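Nitrogen regulatory protein P-II (Thiomonas arsenitoxydans, PDB 5D4P) binds the adenine nucleotides ADP and AMP between the subunits of a trimer and probably regulates enzymes. Local coordinates at residues 37-42 and 63-68; 13-18 and 90-95. All coordinates share one frame; numbering follows the deposited sequence.

Contact 1. Residues 37-42 and 63-68. With ADP (adenosine-5'-diphosphate), chain D.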
ATOM      1  N   THR C  37      -3.942  -9.978   3.089  1.00 30.57           N
ATOM      2  CA  THR C  37      -2.795 -10.007   2.189  1.00 36.68           C
ATOM      3  C   THR C  37      -1.529  -9.619   2.954  1.00 36.21           C
ATOM      4  O   THR C  37      -1.542  -8.685   3.751  1.00 30.02           O
ATOM      5  CB  THR C  37      -3.028  -9.045   0.981  1.00 25.27           C
ATOM      6  OG1 THR C  37      -4.232  -9.433   0.343  1.00 26.61           O
ATOM      7  CG2 THR C  37      -1.889  -9.099  -0.021  1.00 25.22           C
ATOM      8  N   ILE C  38      -0.445 -10.353   2.743  1.00 26.61           N
ATOM      9  CA  ILE C  38       0.772 -10.065   3.484  1.00 29.38           C
ATOM     10  C   ILE C  38       1.874  -9.646   2.543  1.00 33.53           C
ATOM     11  O   ILE C  38       2.147 -10.346   1.566  1.00 31.98           O
ATOM     12  CB  ILE C  38       1.220 -11.278   4.341  1.00 28.06           C
ATOM     13  CG1 ILE C  38       0.068 -11.693   5.267  1.00 28.67           C
ATOM     14  CG2 ILE C  38       2.472 -10.939   5.118  1.00 38.90           C
ATOM     15  CD1 ILE C  38       0.362 -12.839   6.188  1.00 30.42           C
ATOM     16  N   VAL C  39       2.440  -8.465   2.800  1.00 36.89           N
ATOM     17  CA  VAL C  39       3.602  -7.958   2.059  1.00 33.93           C
ATOM     18  C   VAL C  39       4.878  -8.206   2.878  1.00 35.13           C
ATOM     19  O   VAL C  39       5.044  -7.649   3.973  1.00 28.94           O
ATOM     20  CB  VAL C  39       3.477  -6.460   1.766  1.00 32.81           C
ATOM     21  CG1 VAL C  39       4.646  -5.999   0.897  1.00 35.69           C
ATOM     22  CG2 VAL C  39       2.136  -6.137   1.084  1.00 27.77           C
ATOM     23  N   GLY C  40       5.784  -9.033   2.368  1.00 35.76           N
ATOM     24  CA  GLY C  40       6.970  -9.362   3.146  1.00 38.51           C
ATOM     25  C   GLY C  40       8.226  -8.620   2.749  1.00 37.91           C
ATOM     26  O   GLY C  40       8.224  -7.835   1.790  1.00 39.23           O
ATOM     27  N   ASN C  41       9.304  -8.887   3.483  1.00 41.41           N
ATOM     28  CA  ASN C  41      10.629  -8.341   3.188  1.00 48.97           C
ATOM     29  C   ASN C  41      10.620  -6.811   3.124  1.00 48.38           C
ATOM     30  O   ASN C  41      10.953  -6.206   2.108  1.00 63.39           O
ATOM     31  CB  ASN C  41      11.186  -8.911   1.887  1.00 56.98           C
ATOM     32  CG  ASN C  41      12.652  -8.571   1.694  1.00 71.90           C
ATOM     33  OD1 ASN C  41      13.432  -8.595   2.650  1.00 72.40           O
ATOM     34  ND2 ASN C  41      13.034  -8.243   0.463  1.00 77.86           N
ATOM     35  N   LEU C  42      10.233  -6.195   4.222  1.00 38.27           N
ATOM     36  CA  LEU C  42      10.164  -4.755   4.298  1.00 36.04           C
ATOM     37  C   LEU C  42      11.407  -4.221   4.980  1.00 39.79           C
ATOM     38  O   LEU C  42      12.113  -4.945   5.689  1.00 40.44           O
ATOM     39  CB  LEU C  42       8.946  -4.296   5.091  1.00 36.31           C
ATOM     40  CG  LEU C  42       7.552  -4.738   4.696  1.00 36.97           C
ATOM     41  CD1 LEU C  42       6.585  -4.108   5.685  1.00 34.60           C
ATOM     42  CD2 LEU C  42       7.255  -4.323   3.260  1.00 32.31           C
ATOM     43  N   LEU C  63      10.453  -7.883   8.649  1.00 37.71           N
ATOM     44  CA  LEU C  63       9.365  -6.979   8.926  1.00 34.33           C
ATOM     45  C   LEU C  63       8.323  -7.260   7.849  1.00 32.42           C
ATOM     46  O   LEU C  63       8.675  -7.407   6.672  1.00 39.54           O
ATOM     47  CB  LEU C  63       9.843  -5.533   8.880  1.00 30.39           C
ATOM     48  CG  LEU C  63       8.849  -4.476   9.349  1.00 30.16           C
ATOM     49  CD1 LEU C  63       8.634  -4.577  10.833  1.00 27.99           C
ATOM     50  CD2 LEU C  63       9.338  -3.079   8.925  1.00 29.82           C
ATOM     51  N   ILE C  64       7.054  -7.328   8.236  1.00 29.80           N
ATOM     52  CA  ILE C  64       5.977  -7.550   7.266  1.00 28.49           C
ATOM     53  C   ILE C  64       4.848  -6.554   7.443  1.00 30.18           C
ATOM     54  O   ILE C  64       4.761  -5.886   8.476  1.00 27.32           O
ATOM     55  CB  ILE C  64       5.379  -8.960   7.374  1.00 29.53           C
ATOM     56  CG1 ILE C  64       4.598  -9.102   8.683  1.00 39.71           C
ATOM     57  CG2 ILE C  64       6.474 -10.031   7.211  1.00 29.20           C
ATOM     58  CD1 ILE C  64       3.876 -10.424   8.845  1.00 47.35           C
ATOM     59  N   MET C  65       4.006  -6.443   6.416  1.00 26.43           N
ATOM     60  CA  MET C  65       2.768  -5.678   6.508  1.00 27.10           C
ATOM     61  C   MET C  65       1.545  -6.537   6.128  1.00 30.41           C
ATOM     62  O   MET C  65       1.503  -7.161   5.068  1.00 27.16           O
ATOM     63  CB  MET C  65       2.825  -4.414   5.625  1.00 22.52           C
ATOM     64  CG  MET C  65       1.515  -3.597   5.645  1.00 37.86           C
ATOM     65  SD  MET C  65       1.582  -2.010   4.736  1.00 33.92           S
ATOM     66  CE  MET C  65       1.918  -2.641   3.112  1.00 21.41           C
ATOM     67  N   ILE C  66       0.570  -6.588   7.024  1.00 33.05           N
ATOM     68  CA  ILE C  66      -0.667  -7.309   6.784  1.00 28.15           C
ATOM     69  C   ILE C  66      -1.773  -6.341   6.390  1.00 33.57           C
ATOM     70  O   ILE C  66      -2.141  -5.471   7.185  1.00 27.29           O
ATOM     71  CB  ILE C  66      -1.098  -8.096   8.036  1.00 32.64           C
ATOM     72  CG1 ILE C  66      -0.004  -9.099   8.428  1.00 26.95           C
ATOM     73  CG2 ILE C  66      -2.437  -8.791   7.804  1.00 30.13           C
ATOM     74  CD1 ILE C  66      -0.210  -9.699   9.790  1.00 28.28           C
ATOM     75  N   ILE C  67      -2.312  -6.518   5.176  1.00 36.72           N
ATOM     76  CA  ILE C  67      -3.394  -5.679   4.649  1.00 27.05           C
ATOM     77  C   ILE C  67      -4.717  -6.399   4.793  1.00 32.57           C
ATOM     78  O   ILE C  67      -4.883  -7.510   4.271  1.00 27.37           O
ATOM     79  CB  ILE C  67      -3.198  -5.342   3.155  1.00 26.50           C
ATOM     80  CG1 ILE C  67      -1.813  -4.747   2.910  1.00 24.49           C
ATOM     81  CG2 ILE C  67      -4.331  -4.439   2.656  1.00 21.83           C
ATOM     82  CD1 ILE C  67      -1.365  -4.827   1.470  1.00 30.71           C
ATOM     83  N   ALA C  68      -5.665  -5.784   5.494  1.00 32.81           N
ATOM     84  CA  ALA C  68      -6.942  -6.446   5.727  1.00 30.45           C
ATOM     85  C   ALA C  68      -8.108  -5.502   5.522  1.00 31.17           C
ATOM     86  O   ALA C  68      -8.236  -4.501   6.226  1.00 29.70           O
ATOM     87  CB  ALA C  68      -6.983  -7.051   7.130  1.00 28.92           C
TER
HETATM   88  PB  ADP D 201     -10.359 -17.654  -2.991  1.00 63.01           P
HETATM   89  O1B ADP D 201      -9.358 -18.385  -2.130  1.00 69.95           O
HETATM   90  O2B ADP D 201     -10.449 -18.149  -4.409  1.00 66.43           O
HETATM   91  O3B ADP D 201     -11.710 -17.458  -2.342  1.00 60.49           O
HETATM   92  PA  ADP D 201     -10.306 -14.757  -2.818  1.00 42.47           P
HETATM   93  O1A ADP D 201     -11.305 -14.842  -1.688  1.00 42.48           O
HETATM   94  O2A ADP D 201     -10.687 -14.070  -4.111  1.00 47.54           O
HETATM   95  O3A ADP D 201      -9.660 -16.200  -3.142  1.00 52.97           O
HETATM   96  O5' ADP D 201      -9.022 -13.930  -2.286  1.00 50.12           O
HETATM   97  C5' ADP D 201      -7.878 -13.826  -3.136  1.00 38.78           C
HETATM   98  C4' ADP D 201      -6.762 -13.040  -2.470  1.00 31.92           C
HETATM   99  O4' ADP D 201      -7.174 -11.685  -2.351  1.00 31.11           O
HETATM  100  C3' ADP D 201      -6.456 -13.483  -1.044  1.00 39.63           C
HETATM  101  O3' ADP D 201      -5.455 -14.493  -1.004  1.00 36.15           O
HETATM  102  C2' ADP D 201      -5.969 -12.208  -0.391  1.00 35.34           C
HETATM  103  O2' ADP D 201      -4.586 -12.035  -0.663  1.00 38.79           O
HETATM  104  C1' ADP D 201      -6.727 -11.117  -1.124  1.00 33.78           C
HETATM  105  N9  ADP D 201      -7.887 -10.797  -0.269  1.00 29.99           N
HETATM  106  C8  ADP D 201      -9.094 -11.409  -0.262  1.00 30.55           C
HETATM  107  N7  ADP D 201      -9.907 -10.871   0.678  1.00 30.38           N
HETATM  108  C5  ADP D 201      -9.198  -9.898   1.288  1.00 34.81           C
HETATM  109  C6  ADP D 201      -9.436  -8.920   2.372  1.00 32.12           C
HETATM  110  N6  ADP D 201     -10.629  -8.862   3.019  1.00 30.50           N
HETATM  111  N1  ADP D 201      -8.421  -8.089   2.692  1.00 34.41           N
HETATM  112  C2  ADP D 201      -7.221  -8.119   2.068  1.00 32.21           C
HETATM  113  N3  ADP D 201      -6.928  -8.979   1.083  1.00 29.94           N
HETATM  114  C4  ADP D 201      -7.866  -9.863   0.662  1.00 29.47           C
HETATM  115  O   HOH W   1      12.269  -7.381   6.344  1.00 46.18           O
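Thr37 and Ile67 form a hydrogen-bonded antiparallel pair in the sheet of the PII fold, with Thr37 N to Ile67 O at 2.9 Å and Ile67 N to Thr37 O at 2.7 Å. On the face shared with Val39, Met65 and Ile67, the Thr37 side chain meets ADP: OG1, anti to the carbonyl carbon (chi1 -57°), donates to N3 of the adenine at 2.8 Å and accepts from the ribose O2' of the same ADP. Ile38 sits on the other face, where its CG1 lies alongside CG1 of Ile66 and its CG2 crosses against CD1 of Ile64; helix 21-31 packs over this side. Val39 returns to the face of Thr37. Its N and O bond to O and N of Met65, and CG2 touches both Ile67 CD1 at 3.8 Å and Met65 CE at 4.0 Å, the methionine tip having curled round at chi3 (62°). Val39 also meets Val39 of the third subunit, so this apolar face belongs to the trimer core. Gly40 brings its CA against Ile64 CG2. Past the corner at Asn41, Leu42 swings its CD1 in over the backbone of 64-65, 3.5 Å from Ile64 C. By both giving and taking a hydrogen bond, OG1 links base and sugar; the two bonds hold the rotation of the hydroxyl, while the paired backbone sets the position of Thr37.

Contact 2. Residues 13-18 and 90-95; sequences EIILEG and SGVVFV. With ADP (adenosine-5'-diphosphate), chain J; BCT (bicarbonate ion), chain G.
The nucleotide site of this PII protein, at a cleft between subunits, is built partly on the antiparallel pairing of 13-18 with 90-95, where the second segment runs from a phosphate-binding turn into an edge strand of the chain's sheet. Glu13 and Phe94 exchange two backbone hydrogen bonds, as do Ile15 and Val92, although the Val92 N to Ile15 O bond is more bent (141° at the hydrogen). Glu13, Ile15, Val92 and Phe94 share the face turned to the nucleotide. Ile15 lies alongside Val92, and its CD1 reaches both Val92 CG2 at 3.9 Å and Phe94 CE2 at 3.8 Å. Val92 CG1, anti to the carbonyl carbon (chi1 -64°), points to the adenine, 3.7 Å from C8 of ADP, and the edge of the Phe94 ring meets C2 of the same base. Another point on that ring edge faces Glu13 OE1, with the carboxylate plane turned 57° from the ring; this oxygen is salt-bridged to Lys11 of the third subunit. At the turn, Gly91 CA passes 3.0 Å from Ile15 O, where a CB would run into that oxygen, and Gly91 N donates to O1A of the alpha-phosphate. Water 3 donates to Ser90 OG and to Glu17 OE2, which also bonds Tyr51 OH, and that serine hydroxyl in turn donates to O1B of the beta-phosphate at 2.7 Å.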
ATOM      1  N   GLU C  13      -3.803  -1.450   7.512  1.00 22.06           N
ATOM      2  CA  GLU C  13      -2.414  -1.815   7.233  1.00 26.75           C
ATOM      3  C   GLU C  13      -1.692  -2.037   8.564  1.00 30.78           C
ATOM      4  O   GLU C  13      -1.577  -1.107   9.378  1.00 23.58           O
ATOM      5  CB  GLU C  13      -1.695  -0.738   6.410  1.00 27.78           C
ATOM      6  CG  GLU C  13      -2.248  -0.575   4.982  1.00 28.83           C
ATOM      7  CD  GLU C  13      -1.551   0.510   4.187  1.00 28.76           C
ATOM      8  OE1 GLU C  13      -0.789   1.303   4.783  0.50 19.88           O
ATOM      9  OE2 GLU C  13      -1.794   0.587   2.961  0.50 27.41           O
ATOM     10  N   ILE C  14      -1.223  -3.267   8.782  1.00 28.47           N
ATOM     11  CA  ILE C  14      -0.630  -3.654  10.056  1.00 26.73           C
ATOM     12  C   ILE C  14       0.840  -3.984   9.861  1.00 34.83           C
ATOM     13  O   ILE C  14       1.176  -4.972   9.217  1.00 24.22           O
ATOM     14  CB  ILE C  14      -1.360  -4.856  10.668  1.00 25.07           C
ATOM     15  CG1 ILE C  14      -2.852  -4.556  10.794  1.00 27.02           C
ATOM     16  CG2 ILE C  14      -0.763  -5.221  12.041  1.00 35.00           C
ATOM     17  CD1 ILE C  14      -3.751  -5.820  10.798  1.00 27.54           C
ATOM     18  N   ILE C  15       1.717  -3.135  10.381  1.00 29.74           N
ATOM     19  CA  ILE C  15       3.146  -3.362  10.218  1.00 25.95           C
ATOM     20  C   ILE C  15       3.771  -3.902  11.531  1.00 32.44           C
ATOM     21  O   ILE C  15       3.657  -3.287  12.600  1.00 30.78           O
ATOM     22  CB  ILE C  15       3.855  -2.069   9.774  1.00 23.81           C
ATOM     23  CG1 ILE C  15       3.296  -1.581   8.431  1.00 26.87           C
ATOM     24  CG2 ILE C  15       5.344  -2.277   9.658  1.00 24.37           C
ATOM     25  CD1 ILE C  15       3.616  -0.131   8.130  1.00 27.97           C
ATOM     26  N   LEU C  16       4.413  -5.060  11.445  1.00 26.49           N
ATOM     27  CA  LEU C  16       4.989  -5.705  12.628  1.00 27.99           C
ATOM     28  C   LEU C  16       6.014  -6.779  12.232  1.00 28.84           C
ATOM     29  O   LEU C  16       6.090  -7.159  11.069  1.00 36.63           O
ATOM     30  CB  LEU C  16       3.867  -6.299  13.508  1.00 28.71           C
ATOM     31  CG  LEU C  16       2.775  -7.127  12.813  1.00 40.25           C
ATOM     32  CD1 LEU C  16       3.356  -8.335  12.131  1.00 48.05           C
ATOM     33  CD2 LEU C  16       1.723  -7.583  13.816  1.00 34.04           C
ATOM     34  N   GLU C  17       6.764  -7.305  13.203  1.00 30.36           N
ATOM     35  CA  GLU C  17       7.770  -8.341  12.913  1.00 39.43           C
ATOM     36  C   GLU C  17       7.110  -9.652  12.473  1.00 32.03           C
ATOM     37  O   GLU C  17       6.086 -10.058  13.032  1.00 34.04           O
ATOM     38  CB  GLU C  17       8.703  -8.576  14.130  1.00 33.32           C
ATOM     39  CG  GLU C  17       9.638  -7.374  14.468  1.00 33.31           C
ATOM     40  CD  GLU C  17      10.396  -7.523  15.804  1.00 46.92           C
ATOM     41  OE1 GLU C  17      10.267  -8.592  16.443  1.00 36.60           O
ATOM     42  OE2 GLU C  17      11.154  -6.588  16.196  1.00 36.07           O
ATOM     43  N   GLY C  18       7.695 -10.299  11.462  1.00 35.25           N
ATOM     44  CA  GLY C  18       7.148 -11.530  10.898  1.00 33.02           C
ATOM     45  C   GLY C  18       6.988 -12.653  11.924  1.00 35.85           C
ATOM     46  O   GLY C  18       6.146 -13.538  11.774  1.00 43.96           O
ATOM     47  N   SER C  90       6.743  -3.941  18.727  1.00 34.06           N
ATOM     48  CA  SER C  90       7.037  -2.916  17.718  1.00 34.57           C
ATOM     49  C   SER C  90       6.000  -2.906  16.598  1.00 30.87           C
ATOM     50  O   SER C  90       5.381  -3.933  16.296  1.00 32.04           O
ATOM     51  CB  SER C  90       8.430  -3.153  17.122  1.00 32.85           C
ATOM     52  OG  SER C  90       9.435  -3.059  18.121  1.00 39.95           O
ATOM     53  N   GLY C  91       5.790  -1.748  15.979  1.00 29.79           N
ATOM     54  CA  GLY C  91       4.880  -1.691  14.843  1.00 28.24           C
ATOM     55  C   GLY C  91       3.706  -0.732  14.951  1.00 27.79           C
ATOM     56  O   GLY C  91       3.451  -0.146  16.006  1.00 28.78           O
ATOM     57  N   VAL C  92       2.952  -0.622  13.860  1.00 26.51           N
ATOM     58  CA  VAL C  92       1.862   0.344  13.762  1.00 27.08           C
ATOM     59  C   VAL C  92       0.649  -0.208  12.996  1.00 31.10           C
ATOM     60  O   VAL C  92       0.750  -1.170  12.205  1.00 24.79           O
ATOM     61  CB  VAL C  92       2.323   1.668  13.042  1.00 29.48           C
ATOM     62  CG1 VAL C  92       3.399   2.409  13.854  1.00 27.27           C
ATOM     63  CG2 VAL C  92       2.844   1.364  11.660  1.00 25.06           C
ATOM     64  N   VAL C  93      -0.499   0.419  13.246  1.00 28.32           N
ATOM     65  CA  VAL C  93      -1.717   0.139  12.507  1.00 30.40           C
ATOM     66  C   VAL C  93      -2.259   1.423  11.847  1.00 37.25           C
ATOM     67  O   VAL C  93      -2.488   2.444  12.521  1.00 34.62           O
ATOM     68  CB  VAL C  93      -2.824  -0.448  13.410  1.00 31.90           C
ATOM     69  CG1 VAL C  93      -4.105  -0.673  12.594  1.00 25.81           C
ATOM     70  CG2 VAL C  93      -2.366  -1.726  14.082  1.00 26.83           C
ATOM     71  N   PHE C  94      -2.476   1.354  10.537  1.00 30.64           N
ATOM     72  CA  PHE C  94      -3.097   2.445   9.789  1.00 31.01           C
ATOM     73  C   PHE C  94      -4.513   2.065   9.368  1.00 33.32           C
ATOM     74  O   PHE C  94      -4.729   1.056   8.685  1.00 28.65           O
ATOM     75  CB  PHE C  94      -2.288   2.793   8.538  1.00 26.72           C
ATOM     76  CG  PHE C  94      -0.842   3.114   8.805  1.00 28.56           C
ATOM     77  CD1 PHE C  94      -0.459   3.788   9.953  1.00 30.07           C
ATOM     78  CD2 PHE C  94       0.139   2.750   7.895  1.00 22.26           C
ATOM     79  CE1 PHE C  94       0.874   4.093  10.189  1.00 23.25           C
ATOM     80  CE2 PHE C  94       1.483   3.054   8.136  1.00 22.30           C
ATOM     81  CZ  PHE C  94       1.840   3.728   9.288  1.00 22.64           C
ATOM     82  N   VAL C  95      -5.476   2.887   9.751  1.00 35.03           N
ATOM     83  CA  VAL C  95      -6.846   2.681   9.318  1.00 33.00           C
ATOM     84  C   VAL C  95      -7.189   3.600   8.136  1.00 36.98           C
ATOM     85  O   VAL C  95      -7.037   4.819   8.251  1.00 37.53           O
ATOM     86  CB  VAL C  95      -7.807   2.934  10.476  1.00 35.10           C
ATOM     87  CG1 VAL C  95      -9.241   2.703  10.033  1.00 26.01           C
ATOM     88  CG2 VAL C  95      -7.426   2.027  11.666  1.00 26.17           C
TER
HETATM   89  PB  ADP J 201      10.670   0.423  17.752  1.00 38.14           P
HETATM   90  O1B ADP J 201      11.181  -0.966  18.054  1.00 39.75           O
HETATM   91  O2B ADP J 201      10.373   1.252  18.986  1.00 42.22           O
HETATM   92  O3B ADP J 201      11.485   1.122  16.682  1.00 43.76           O
HETATM   93  PA  ADP J 201       8.364   1.290  16.233  1.00 38.10           P
HETATM   94  O1A ADP J 201       6.896   0.985  16.390  1.00 34.29           O
HETATM   95  O2A ADP J 201       8.836   2.703  16.525  1.00 40.53           O
HETATM   96  O3A ADP J 201       9.233   0.178  17.053  1.00 32.70           O
HETATM   97  O5' ADP J 201       8.778   0.882  14.742  1.00 29.90           O
HETATM   98  C5' ADP J 201       8.377  -0.354  14.148  1.00 29.12           C
HETATM   99  C4' ADP J 201       8.309  -0.249  12.618  1.00 27.70           C
HETATM  100  O4' ADP J 201       7.024   0.225  12.218  1.00 30.15           O
HETATM  101  C3' ADP J 201       9.283   0.736  11.984  1.00 27.77           C
HETATM  102  O3' ADP J 201      10.587   0.185  11.785  1.00 28.94           O
HETATM  103  C2' ADP J 201       8.586   1.107  10.679  1.00 32.11           C
HETATM  104  O2' ADP J 201       8.779   0.136   9.654  1.00 34.38           O
HETATM  105  C1' ADP J 201       7.120   1.038  11.040  1.00 31.58           C
HETATM  106  N9  ADP J 201       6.749   2.424  11.372  1.00 33.41           N
HETATM  107  C8  ADP J 201       6.864   2.996  12.593  1.00 38.82           C
HETATM  108  N7  ADP J 201       6.449   4.285  12.552  1.00 34.35           N
HETATM  109  C5  ADP J 201       6.077   4.549  11.287  1.00 32.33           C
HETATM  110  C6  ADP J 201       5.553   5.718  10.559  1.00 28.36           C
HETATM  111  N6  ADP J 201       5.334   6.887  11.193  1.00 26.27           N
HETATM  112  N1  ADP J 201       5.289   5.574   9.245  1.00 28.19           N
HETATM  113  C2  ADP J 201       5.500   4.422   8.596  1.00 28.79           C
HETATM  114  N3  ADP J 201       5.993   3.327   9.191  1.00 30.47           N
HETATM  115  C4  ADP J 201       6.286   3.325  10.514  1.00 32.09           C
HETATM  116  C   BCT G 202      -1.255   3.168  15.861  1.00 32.82           C
HETATM  117  O1  BCT G 202      -1.439   3.645  16.984  1.00 35.73           O
HETATM  118  O2  BCT G 202      -0.358   2.492  15.334  1.00 38.10           O
HETATM  119  O3  BCT G 202      -2.385   3.292  14.991  1.00 31.48           O
HETATM  120  O   HOH W   2       6.472  -6.492  16.089  1.00 42.40           O
HETATM  121  O   HOH W   3      11.050  -5.338  18.547  1.00 47.59           O

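Overall arrangement
From the N terminus, strand 7-17 comes first, and its partner 92-100 is the last strand of the chain; contact 2 therefore closes a loop, with 71 residues between segments 13-18 and 90-95, that takes in both helices. Contact 1 is nested inside it and closes a shorter excursion, with 20 residues between segments 37-42 and 63-68. The two contacts join in the middle of the sheet, where 63-70 lies beside 7-17: Ile66 N meets Ile14 O and Ile64 N meets Leu16 O, probable hydrogen bonds. Their four segments thus run side by side, and Thr37 of contact 1 and Ser90 and Gly91 of contact 2 bind different ADP molecules, at sites completed by neighbouring subunits.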